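Local coordinates for uncharacterized protein (Aeromonas hydrophila J-1, PDB 6R1J), which forms the AhlC component of the tripartite alpha-pore forming toxin AHL, which probably permeabilises target membranes, at residues V218-V221 with G222-S226; A100-L103 with T104-S108; N3-L6 with S7-A11; A93-Q96 with T97-Q101; A59-L62 with E63-T67. The protein carries 3 engineered substitutions. All blocks are in the same frame, centred on the assembly; numbering follows the deposited sequence. Where two conformers were deposited one is given.

Contact 1 (V218-V221 with G222-S226). With NA (sodium ion), chain C.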
loop_
_atom_site.group_PDB
_atom_site.type_symbol
_atom_site.label_atom_id
_atom_site.label_comp_id
_atom_site.label_asym_id
_atom_site.label_seq_id
_atom_site.Cartn_x
_atom_site.Cartn_y
_atom_site.Cartn_z
ATOM N N VAL A 218 -13.487 25.113 -0.269
ATOM C CA VAL A 218 -14.728 25.771 -0.740
ATOM C C VAL A 218 -15.691 25.846 0.430
ATOM O O VAL A 218 -16.357 26.889 0.643
ATOM C CB VAL A 218 -15.351 25.060 -1.946
ATOM C CG1 VAL A 218 -16.696 25.659 -2.260
ATOM C CG2 VAL A 218 -14.441 25.147 -3.153
ATOM N N SER A 219 -15.780 24.770 1.205
ATOM C CA SER A 219 -16.707 24.733 2.342
ATOM C C SER A 219 -16.244 25.775 3.388
ATOM O O SER A 219 -17.102 26.488 3.953
ATOM C CB SER A 219 -16.816 23.334 2.918
ATOM O OG SER A 219 -17.523 23.372 4.125
ATOM N N LYS A 220 -14.937 25.902 3.608
ATOM C CA LYS A 220 -14.397 26.882 4.608
ATOM C C LYS A 220 -14.777 28.284 4.132
ATOM O O LYS A 220 -15.315 29.043 4.914
ATOM C CB LYS A 220 -12.890 26.664 4.793
ATOM C CG LYS A 220 -12.293 27.499 5.920
ATOM C CD LYS A 220 -10.834 27.236 6.225
ATOM C CE LYS A 220 -10.424 27.899 7.542
ATOM N NZ LYS A 220 -10.810 29.340 7.600
ATOM N N VAL A 221 -14.668 28.551 2.832
ATOM C CA VAL A 221 -15.022 29.872 2.247
ATOM C C VAL A 221 -16.506 30.169 2.513
ATOM O O VAL A 221 -16.828 31.294 2.943
ATOM C CB VAL A 221 -14.610 29.936 0.771
ATOM C CG1 VAL A 221 -15.353 31.007 0.016
ATOM C CG2 VAL A 221 -13.096 30.097 0.631
ATOM N N GLY A 222 -17.403 29.229 2.215
ATOM C CA GLY A 222 -18.832 29.345 2.552
ATOM C C GLY A 222 -19.069 29.595 4.034
ATOM O O GLY A 222 -19.887 30.472 4.352
ATOM N N ASN A 223 -18.373 28.901 4.927
ATOM C CA ASN A 223 -18.550 29.084 6.395
ATOM C C ASN A 223 -18.166 30.537 6.760
ATOM O O ASN A 223 -18.905 31.197 7.519
ATOM C CB ASN A 223 -17.750 28.062 7.217
ATOM C CG ASN A 223 -18.190 26.617 7.033
ATOM O OD1 ASN A 223 -19.327 26.344 6.644
ATOM N ND2 ASN A 223 -17.295 25.677 7.299
ATOM N N THR A 224 -17.029 31.022 6.275
ATOM C CA THR A 224 -16.591 32.423 6.563
ATOM C C THR A 224 -17.631 33.405 6.014
ATOM O O THR A 224 -17.906 34.384 6.678
ATOM C CB THR A 224 -15.244 32.727 5.927
ATOM O OG1 THR A 224 -14.371 31.746 6.490
ATOM C CG2 THR A 224 -14.753 34.151 6.147
ATOM N N ILE A 225 -18.154 33.185 4.811
ATOM C CA ILE A 225 -19.186 34.087 4.245
ATOM C C ILE A 225 -20.368 34.071 5.199
ATOM O O ILE A 225 -20.909 35.163 5.450
ATOM C CB ILE A 225 -19.602 33.734 2.817
ATOM C CG1 ILE A 225 -18.489 33.985 1.815
ATOM C CG2 ILE A 225 -20.833 34.518 2.403
ATOM C CD1 ILE A 225 -18.751 33.379 0.471
ATOM N N SER A 226 -20.710 32.914 5.785
ATOM C CA SER A 226 -21.868 32.833 6.708
ATOM C C SER A 226 -21.563 33.603 8.005
ATOM O O SER A 226 -22.442 34.293 8.553
ATOM C CB SER A 226 -22.288 31.381 6.970
ATOM O OG SER A 226 -23.393 31.388 7.841
HETATM NA NA NA C . -12.427 31.505 4.434
#
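The sodium site on helix 163-236 is built where T224 follows K220 by one helical turn, and it illustrates how a threonine hydroxyl can serve a metal and its own helix at once. T224 OG1 lies 2.8 Å from the sodium ion, and D264 of helix 244-264 binds the same ion. The hydroxyl also donates to K220 O at 3.3 Å between T224 OG1 and that oxygen, arriving from above the carbonyl plane, 43° out of it. The same oxygen takes the routine helical bond from T224 N at 3.0 Å. With OG1 placed beside the backbone N (chi1 -58°), the hydroxyl reaches back to the preceding turn while its oxygen still faces the ion.

K220, one turn before T224, reaches the same site. Its extended chain bends at the last torsion (chi4 -51°), which brings NZ to 4.2 Å from the sodium and lets it hydrogen-bond to D264. V221 CG2 adds an apolar flank 4.1 Å from the ion. On the side of V221 turned toward I225, CG1 meets I225 CD1 at 4.2 Å, and L261 lies against both T224 and I225. I225 CG1 lies 3.4 Å from V221 O, close over the helix backbone.

The ammonium of K220 and the sodium thus share the D264 carboxylate, which would probably help keep that acid ionised. Donating to K220 O probably leaves lone pairs of T224 OG1 turned to the ion, so the local helix would help orient the ligand that joins helix 163-236 to helix 244-264.

Contact 2 (A100-L103 with T104-S108)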
loop_
_atom_site.group_PDB
_atom_site.type_symbol
_atom_site.label_atom_id
_atom_site.label_comp_id
_atom_site.label_asym_id
_atom_site.label_seq_id
_atom_site.Cartn_x
_atom_site.Cartn_y
_atom_site.Cartn_z
ATOM N N ALA A 100 -22.018 28.043 -2.478
ATOM C CA ALA A 100 -22.888 26.881 -2.155
ATOM C C ALA A 100 -23.052 25.980 -3.404
ATOM O O ALA A 100 -22.947 24.732 -3.292
ATOM C CB ALA A 100 -24.228 27.373 -1.618
ATOM N N GLN A 101 -23.289 26.576 -4.563
ATOM C CA GLN A 101 -23.435 25.857 -5.858
ATOM C C GLN A 101 -22.144 25.134 -6.209
ATOM O O GLN A 101 -22.186 23.950 -6.652
ATOM C CB GLN A 101 -23.785 26.844 -6.972
ATOM C CG GLN A 101 -25.184 27.397 -6.790
ATOM C CD GLN A 101 -25.581 28.408 -7.838
ATOM O OE1 GLN A 101 -24.749 28.957 -8.571
ATOM N NE2 GLN A 101 -26.881 28.653 -7.899
ATOM N N THR A 102 -21.018 25.827 -6.052
ATOM C CA THR A 102 -19.707 25.245 -6.341
ATOM C C THR A 102 -19.481 24.063 -5.400
ATOM O O THR A 102 -18.963 23.039 -5.873
ATOM C CB THR A 102 -18.577 26.271 -6.206
ATOM O OG1 THR A 102 -18.899 27.372 -7.056
ATOM C CG2 THR A 102 -17.236 25.687 -6.585
ATOM N N LEU A 103 -19.855 24.196 -4.128
ATOM C CA LEU A 103 -19.623 23.106 -3.168
ATOM C C LEU A 103 -20.508 21.919 -3.581
ATOM O O LEU A 103 -20.031 20.785 -3.568
ATOM C CB LEU A 103 -19.966 23.590 -1.768
ATOM C CG LEU A 103 -19.781 22.566 -0.655
ATOM C CD1 LEU A 103 -18.354 22.067 -0.583
ATOM C CD2 LEU A 103 -20.218 23.128 0.683
ATOM N N THR A 104 -21.776 22.174 -3.879
ATOM C CA THR A 104 -22.741 21.103 -4.267
ATOM C C THR A 104 -22.203 20.351 -5.489
ATOM O O THR A 104 -22.117 19.134 -5.402
ATOM C CB THR A 104 -24.149 21.669 -4.519
ATOM O OG1 THR A 104 -24.597 22.174 -3.271
ATOM C CG2 THR A 104 -25.129 20.623 -5.004
ATOM N N ALA A 105 -21.859 21.036 -6.582
ATOM C CA ALA A 105 -21.324 20.377 -7.800
ATOM C C ALA A 105 -20.090 19.538 -7.427
ATOM O O ALA A 105 -19.959 18.373 -7.888
ATOM C CB ALA A 105 -21.020 21.376 -8.884
ATOM N N SER A 106 -19.204 20.068 -6.573
ATOM C CA SER A 106 -17.976 19.341 -6.170
ATOM C C SER A 106 -18.336 18.067 -5.398
ATOM O O SER A 106 -17.798 17.018 -5.733
ATOM C CB SER A 106 -17.046 20.232 -5.387
ATOM O OG SER A 106 -16.595 21.297 -6.219
ATOM N N GLN A 107 -19.149 18.176 -4.355
ATOM C CA GLN A 107 -19.538 17.002 -3.545
ATOM C C GLN A 107 -20.226 15.946 -4.435
ATOM O O GLN A 107 -19.937 14.761 -4.226
ATOM C CB GLN A 107 -20.421 17.425 -2.385
ATOM C CG GLN A 107 -19.616 18.083 -1.282
ATOM C CD GLN A 107 -20.521 18.776 -0.307
ATOM O OE1 GLN A 107 -21.620 19.201 -0.666
ATOM N NE2 GLN A 107 -20.061 18.869 0.937
ATOM N N SER A 108 -21.098 16.354 -5.356
ATOM C CA SER A 108 -21.793 15.407 -6.278
ATOM C C SER A 108 -20.758 14.594 -7.034
ATOM O O SER A 108 -20.840 13.391 -7.017
ATOM C CB SER A 108 -22.690 16.088 -7.257
ATOM O OG SER A 108 -23.684 16.769 -6.543
HETATM O O HOH W 1 -23.814 23.857 -1.035
#
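S106 and T102 meet through a single oxygen: T102 O accepts both S106 OG, at 3.0 Å, and S106 N, at 3.1 Å. The two donors come from opposite faces of the carbonyl plane, each tilted by a little under 30°, so they share the acceptor without crowding one another. The arrangement depends on the first torsion of S106 (chi1 -64°), which sets OG beside its own backbone N and turns it back to the preceding turn.

Next to this pair, L103 and Q107 lie a turn apart. The amide of Q107 leans back over the leucine, with OE1 3.8 Å from L103 CG and NE2 3.9 Å from L103 CD1, a purely van der Waals approach; Q107 N also bonds L103 O.

This is a serine folding its hydroxyl onto the previous turn of helix 78-157, a common way to satisfy a buried hydroxyl within a helical bundle. F211 and I215 of helix 163-236, together with L44 of helix 28-70, pack round S106. T102 likewise turns its hydroxyl to the turn before, its OG1 bonded to L98 O, while V48 and M51 touch its side chain.

On the exposed flank a water takes a related role. It donates to A100 O at 2.6 Å and also bonds T104 OG1 at 2.9 Å, stitching neighbouring turns together from the solvent side. L103, for its part, packs on I215 and V218 of helix 163-236.

Contact 3 (N3-L6 with S7-A11)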
loop_
_atom_site.group_PDB
_atom_site.type_symbol
_atom_site.label_atom_id
_atom_site.label_comp_id
_atom_site.label_asym_id
_atom_site.label_seq_id
_atom_site.Cartn_x
_atom_site.Cartn_y
_atom_site.Cartn_z
ATOM N N ASN A 3 0.610 28.141 -5.607
ATOM C CA ASN A 3 0.991 28.264 -4.181
ATOM C C ASN A 3 -0.234 28.070 -3.266
ATOM O O ASN A 3 -0.079 27.316 -2.293
ATOM C CB ASN A 3 1.679 29.599 -3.861
ATOM C CG ASN A 3 3.189 29.579 -3.965
ATOM O OD1 ASN A 3 3.849 28.786 -3.293
ATOM N ND2 ASN A 3 3.746 30.504 -4.734
ATOM N N GLY A 4 -1.363 28.766 -3.501
ATOM C CA GLY A 4 -2.574 28.681 -2.644
ATOM C C GLY A 4 -3.213 27.285 -2.678
ATOM O O GLY A 4 -3.004 26.588 -3.687
ATOM N N ILE A 5 -3.996 26.903 -1.657
ATOM C CA ILE A 5 -4.611 25.541 -1.528
ATOM C C ILE A 5 -5.569 25.266 -2.695
ATOM O O ILE A 5 -5.512 24.147 -3.219
ATOM C CB ILE A 5 -5.269 25.316 -0.148
ATOM C CG1 ILE A 5 -4.220 25.335 0.959
ATOM C CG2 ILE A 5 -6.040 24.004 -0.085
ATOM C CD1 ILE A 5 -3.232 24.178 0.867
ATOM N N LEU A 6 -6.355 26.240 -3.148
ATOM C CA LEU A 6 -7.234 26.001 -4.323
ATOM C C LEU A 6 -6.378 25.741 -5.550
ATOM O O LEU A 6 -6.662 24.736 -6.260
ATOM C CB LEU A 6 -8.203 27.165 -4.523
ATOM C CG LEU A 6 -9.298 27.234 -3.461
ATOM C CD1 LEU A 6 -10.166 28.458 -3.658
ATOM C CD2 LEU A 6 -10.152 25.974 -3.445
ATOM N N SER A 7 -5.380 26.594 -5.801
ATOM C CA SER A 7 -4.472 26.496 -6.961
ATOM C C SER A 7 -3.745 25.144 -6.983
ATOM O O SER A 7 -3.657 24.516 -8.079
ATOM C CB SER A 7 -3.486 27.661 -6.985
ATOM O OG SER A 7 -4.181 28.884 -7.152
ATOM N N GLN A 8 -3.270 24.683 -5.826
ATOM C CA GLN A 8 -2.520 23.415 -5.750
ATOM C C GLN A 8 -3.439 22.236 -6.061
ATOM O O GLN A 8 -3.007 21.350 -6.793
ATOM C CB GLN A 8 -1.900 23.241 -4.377
ATOM C CG GLN A 8 -0.665 24.117 -4.189
ATOM C CD GLN A 8 0.061 23.753 -2.919
ATOM O OE1 GLN A 8 0.195 22.571 -2.595
ATOM N NE2 GLN A 8 0.555 24.760 -2.212
ATOM N N SER A 9 -4.609 22.227 -5.443
ATOM C CA SER A 9 -5.595 21.130 -5.548
ATOM C C SER A 9 -5.977 21.008 -7.018
ATOM O O SER A 9 -5.965 19.897 -7.562
ATOM C CB SER A 9 -6.807 21.407 -4.701
ATOM O OG SER A 9 -6.491 21.367 -3.330
ATOM N N ILE A 10 -6.265 22.150 -7.641
ATOM C CA ILE A 10 -6.619 22.198 -9.077
ATOM C C ILE A 10 -5.489 21.608 -9.908
ATOM O O ILE A 10 -5.774 20.708 -10.706
ATOM C CB ILE A 10 -7.032 23.613 -9.488
ATOM C CG1 ILE A 10 -8.394 23.956 -8.898
ATOM C CG2 ILE A 10 -7.019 23.736 -10.990
ATOM C CD1 ILE A 10 -8.780 25.413 -9.032
ATOM N N ALA A 11 -4.245 22.044 -9.701
ATOM C CA ALA A 11 -3.091 21.597 -10.499
ATOM C C ALA A 11 -2.900 20.085 -10.332
ATOM O O ALA A 11 -2.700 19.384 -11.349
ATOM C CB ALA A 11 -1.859 22.373 -10.098
#
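The chain enters helix 5-21 here, with G4 at the N-cap and the first regular turn closed by Q8 N bonding to G4 O at 2.9 Å; I10 N to L6 O continues the ladder. Ahead of it, N3 O is picked up by a side chain: Q8 NE2 donates to N3 O at 2.6 Å. N3 O lies close to the plane of the Q8 amide, yet the donor stands above the N3 carbonyl plane, 42° out of it. The glutamine reaches this far because its chain is extended beyond CG, passing CG within 3.4 Å of G4 O.

One residue on, S9 doubles the grip on I5 O: OG at 2.9 Å and N at 3.1 Å approach that oxygen from opposite faces. S9 packs on S213 and L214 of helix 163-236.

Both ends of the Q8 amide find partners in another chain, with OE1 bonded to N188 and NE2 to G185 O of the third subunit. N3 O is also bonded by H269, and G4 by H267, both from the engineered histidine tag. Q8 therefore ties the start of its own helix to a neighbouring subunit, and this buried amide has its polar atoms satisfied on each side.

Contact 4 (A93-Q96 with T97-Q101)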
loop_
_atom_site.group_PDB
_atom_site.type_symbol
_atom_site.label_atom_id
_atom_site.label_comp_id
_atom_site.label_asym_id
_atom_site.label_seq_id
_atom_site.Cartn_x
_atom_site.Cartn_y
_atom_site.Cartn_z
ATOM N N ALA A 93 -25.300 37.963 -1.073
ATOM C CA ALA A 93 -26.275 36.960 -1.587
ATOM C C ALA A 93 -25.705 36.204 -2.774
ATOM O O ALA A 93 -25.631 34.989 -2.701
ATOM C CB ALA A 93 -27.605 37.581 -1.945
ATOM N N PRO A 94 -25.331 36.855 -3.896
ATOM C CA PRO A 94 -24.793 36.139 -5.051
ATOM C C PRO A 94 -23.469 35.390 -4.815
ATOM O O PRO A 94 -23.233 34.412 -5.489
ATOM C CB PRO A 94 -24.547 37.226 -6.102
ATOM C CG PRO A 94 -24.500 38.528 -5.304
ATOM C CD PRO A 94 -25.422 38.304 -4.128
ATOM N N ILE A 95 -22.621 35.839 -3.879
ATOM C CA ILE A 95 -21.300 35.178 -3.663
ATOM C C ILE A 95 -21.565 33.951 -2.805
ATOM O O ILE A 95 -20.930 32.928 -3.080
ATOM C CB ILE A 95 -20.226 36.116 -3.048
ATOM C CG1 ILE A 95 -20.043 37.397 -3.874
ATOM C CG2 ILE A 95 -18.893 35.396 -2.924
ATOM C CD1 ILE A 95 -19.442 37.172 -5.243
ATOM N N GLN A 96 -22.434 34.101 -1.800
ATOM C CA GLN A 96 -22.799 33.000 -0.890
ATOM C C GLN A 96 -23.460 31.901 -1.739
ATOM O O GLN A 96 -23.161 30.711 -1.481
ATOM C CB GLN A 96 -23.710 33.477 0.224
ATOM C CG GLN A 96 -23.867 32.467 1.345
ATOM C CD GLN A 96 -24.420 33.073 2.606
ATOM O OE1 GLN A 96 -24.954 34.173 2.594
ATOM N NE2 GLN A 96 -24.277 32.367 3.715
ATOM N N THR A 97 -24.222 32.295 -2.762
ATOM C CA THR A 97 -24.984 31.363 -3.637
ATOM C C THR A 97 -24.012 30.607 -4.536
ATOM O O THR A 97 -24.083 29.353 -4.529
ATOM C CB THR A 97 -26.128 32.081 -4.373
ATOM O OG1 THR A 97 -27.044 32.414 -3.326
ATOM C CG2 THR A 97 -26.825 31.224 -5.403
ATOM N N LEU A 98 -23.109 31.318 -5.226
ATOM C CA LEU A 98 -22.126 30.723 -6.158
ATOM C C LEU A 98 -21.211 29.752 -5.391
ATOM O O LEU A 98 -20.833 28.673 -5.933
ATOM C CB LEU A 98 -21.320 31.844 -6.815
ATOM C CG LEU A 98 -20.360 31.389 -7.918
ATOM C CD1 LEU A 98 -21.105 30.816 -9.117
ATOM C CD2 LEU A 98 -19.455 32.521 -8.367
ATOM N N THR A 99 -20.867 30.094 -4.156
ATOM C CA THR A 99 -20.019 29.231 -3.307
ATOM C C THR A 99 -20.790 27.940 -2.984
ATOM O O THR A 99 -20.222 26.851 -3.185
ATOM C CB THR A 99 -19.560 29.978 -2.060
ATOM O OG1 THR A 99 -18.924 31.192 -2.480
ATOM C CG2 THR A 99 -18.612 29.131 -1.243
ATOM N N ALA A 100 -22.018 28.043 -2.478
ATOM C CA ALA A 100 -22.888 26.881 -2.155
ATOM C C ALA A 100 -23.052 25.980 -3.404
ATOM O O ALA A 100 -22.947 24.732 -3.292
ATOM C CB ALA A 100 -24.228 27.373 -1.618
ATOM N N GLN A 101 -23.289 26.576 -4.563
ATOM C CA GLN A 101 -23.435 25.857 -5.858
ATOM C C GLN A 101 -22.144 25.134 -6.209
ATOM O O GLN A 101 -22.186 23.950 -6.652
ATOM C CB GLN A 101 -23.785 26.844 -6.972
ATOM C CG GLN A 101 -25.184 27.397 -6.790
ATOM C CD GLN A 101 -25.581 28.408 -7.838
ATOM O OE1 GLN A 101 -24.749 28.957 -8.571
ATOM N NE2 GLN A 101 -26.881 28.653 -7.899
HETATM O O HOH W 2 -27.492 33.833 -1.030
#
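T99 and I95 face each other along helix 78-157, in a part of the helical bundle where the regular ladder is disturbed by a proline. P94 has no N-H to offer the turn before, and the helix is kinked there; L98 N stands 38° above the carbonyl plane of P94 O at 3.1 Å, consistent with a disturbed turn.

Against this background the two threonines use similar first torsions toward different surroundings. In T99, OG1 lies beside the backbone N (chi1 -54°) and CG2 beside the carbonyl carbon. OG1 therefore turns back to I95 O at 2.7 Å while T99 N reaches that oxygen at 3.0 Å, each from a different face of the carbonyl plane. The methyl CG2 of I95 comes within 4.2 Å of T99 OG1, so apolar and polar parts of the pair lie side by side. Both are buried: I95 is packed by Q54, V55 and F58 of helix 28-70, and I225 of helix 163-236 touches I95, Q96 and T99 alike.

T97 has its hydroxyl in a similar rotation, but on the exposed side of the helix. Its backbone N bonds A93 O with an N-H...O angle of 141°. Q96, its chain extended, packs on S226 as well as I225 of helix 163-236. The hydroxyl of T97 stands 3.0 Å from A93 O, and a water spans the two, donating to A93 O at 2.8 Å and lying 2.7 Å from T97 OG1.

Contact 5 (A59-L62 with E63-T67)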
loop_
_atom_site.group_PDB
_atom_site.type_symbol
_atom_site.label_atom_id
_atom_site.label_comp_id
_atom_site.label_asym_id
_atom_site.label_seq_id
_atom_site.Cartn_x
_atom_site.Cartn_y
_atom_site.Cartn_z
ATOM N N ALA A 59 -14.407 40.504 -1.684
ATOM C CA ALA A 59 -13.755 40.758 -0.385
ATOM C C ALA A 59 -12.974 42.085 -0.461
ATOM O O ALA A 59 -13.066 42.831 0.491
ATOM C CB ALA A 59 -12.901 39.617 0.038
ATOM N N ALA A 60 -12.282 42.357 -1.559
ATOM C CA ALA A 60 -11.468 43.590 -1.717
ATOM C C ALA A 60 -12.410 44.796 -1.616
ATOM O O ALA A 60 -12.134 45.701 -0.833
ATOM C CB ALA A 60 -10.721 43.581 -3.015
ATOM N N ARG A 61 -13.538 44.756 -2.313
ATOM C CA ARG A 61 -14.513 45.870 -2.263
ATOM C C ARG A 61 -15.064 46.016 -0.837
ATOM O O ARG A 61 -15.097 47.174 -0.314
ATOM C CB ARG A 61 -15.565 45.653 -3.340
ATOM C CG ARG A 61 -16.856 46.430 -3.132
ATOM C CD ARG A 61 -17.835 46.184 -4.264
ATOM N NE ARG A 61 -19.119 46.772 -3.916
ATOM C CZ ARG A 61 -19.515 47.994 -4.240
ATOM N NH1 ARG A 61 -20.695 48.436 -3.832
ATOM N NH2 ARG A 61 -18.749 48.766 -4.988
ATOM N N LEU A 62 -15.464 44.925 -0.179
ATOM C CA LEU A 62 -16.063 45.033 1.167
ATOM C C LEU A 62 -15.003 45.449 2.204
ATOM O O LEU A 62 -15.368 46.161 3.142
ATOM C CB LEU A 62 -16.769 43.731 1.558
ATOM C CG LEU A 62 -17.467 43.767 2.914
ATOM C CD1 LEU A 62 -18.479 44.890 3.003
ATOM C CD2 LEU A 62 -18.130 42.436 3.204
ATOM N N GLU A 63 -13.755 44.989 2.079
ATOM C CA GLU A 63 -12.669 45.394 3.009
ATOM C C GLU A 63 -12.573 46.934 3.055
ATOM O O GLU A 63 -12.574 47.501 4.188
ATOM C CB GLU A 63 -11.323 44.820 2.591
ATOM C CG GLU A 63 -10.199 45.277 3.495
ATOM C CD GLU A 63 -8.803 44.800 3.094
ATOM O OE1 GLU A 63 -7.991 44.654 3.982
ATOM O OE2 GLU A 63 -8.592 44.494 1.921
ATOM N N LEU A 64 -12.563 47.586 1.898
ATOM C CA LEU A 64 -12.457 49.079 1.848
ATOM C C LEU A 64 -13.757 49.728 2.385
ATOM O O LEU A 64 -13.702 50.666 3.193
ATOM C CB LEU A 64 -12.131 49.460 0.405
ATOM C CG LEU A 64 -11.940 50.948 0.115
ATOM C CD1 LEU A 64 -10.929 51.566 1.070
ATOM C CD2 LEU A 64 -11.507 51.135 -1.332
ATOM N N GLN A 65 -14.921 49.175 2.055
ATOM C CA GLN A 65 -16.213 49.678 2.573
ATOM C C GLN A 65 -16.199 49.628 4.095
ATOM O O GLN A 65 -16.598 50.622 4.714
ATOM C CB GLN A 65 -17.384 48.891 2.004
ATOM C CG GLN A 65 -17.674 49.137 0.534
ATOM C CD GLN A 65 -18.712 48.163 0.014
ATOM O OE1 GLN A 65 -18.834 47.033 0.500
ATOM N NE2 GLN A 65 -19.434 48.570 -1.020
ATOM N N LEU A 66 -15.718 48.531 4.690
ATOM C CA LEU A 66 -15.691 48.412 6.156
ATOM C C LEU A 66 -14.665 49.390 6.749
ATOM O O LEU A 66 -14.985 49.968 7.779
ATOM C CB LEU A 66 -15.431 46.966 6.585
ATOM C CG LEU A 66 -16.564 45.982 6.208
ATOM C CD1 LEU A 66 -16.156 44.540 6.536
ATOM C CD2 LEU A 66 -17.830 46.333 6.939
ATOM N N THR A 67 -13.473 49.533 6.180
ATOM C CA THR A 67 -12.476 50.474 6.777
ATOM C C THR A 67 -13.054 51.919 6.718
ATOM O O THR A 67 -12.896 52.649 7.696
ATOM C CB THR A 67 -11.106 50.276 6.124
ATOM O OG1 THR A 67 -11.240 50.480 4.718
ATOM C CG2 THR A 67 -10.509 48.910 6.375
HETATM O O HOH W 3 -9.556 46.149 -0.444
#
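Residues A59 to T67 form unbroken helix, with E63 N bonded to A59 O at 2.8 Å and L66 N to L62 O at 2.9 Å, while the bond from L64 N to A60 O is stretched and weak. R61 and Q65 cross obliquely one turn apart. The glutamine amide comes over one face of the guanidinium, its NE2 2.9 Å above that plane and displaced toward the rim, with the two planes 68° apart. NE2 lies 3.1 Å from R61 NH1, and since both are donors, the modelled flip of this amide is open to doubt.

L62 CD1 touches both Q65 OE1, at 3.3 Å, and L66 CG, at 3.9 Å. L62 and L66 belong to the buried face of helix 28-70 within the helical bundle: V88 of helix 78-157 and V258 of helix 244-264 pack on L62, and F251 on L66.

Charges lie at its margins. R61 makes a salt bridge to E91 of helix 78-157, beside Q65. E63 pairs with R259 and bonds Q262, and a water donates both to A60 O, at 2.6 Å, and to E63 OE2, at 3.0 Å.

In the fold
Along the chain the order is contact 3, contact 5, contact 4, contact 2 and contact 1, spread over four of the five helices. Contacts 4 and 2 are consecutive on helix 78-157, sharing A100 and Q101 with centres 10 Å apart. Contact 1, on helix 163-236, packs against both: T99 and Q96 meet G222 and I225, and L103 meets V218 and S219. Contact 3 (residues 3-11) lies about 17 Å from contact 1 between centres, and contact 5 is likewise about 17 Å from contact 1, without touching it. Together they sample the extended helical bundle, where several buried hydroxyls bond the preceding turn and helices meet through apolar packing, salt bridges and a sodium ion.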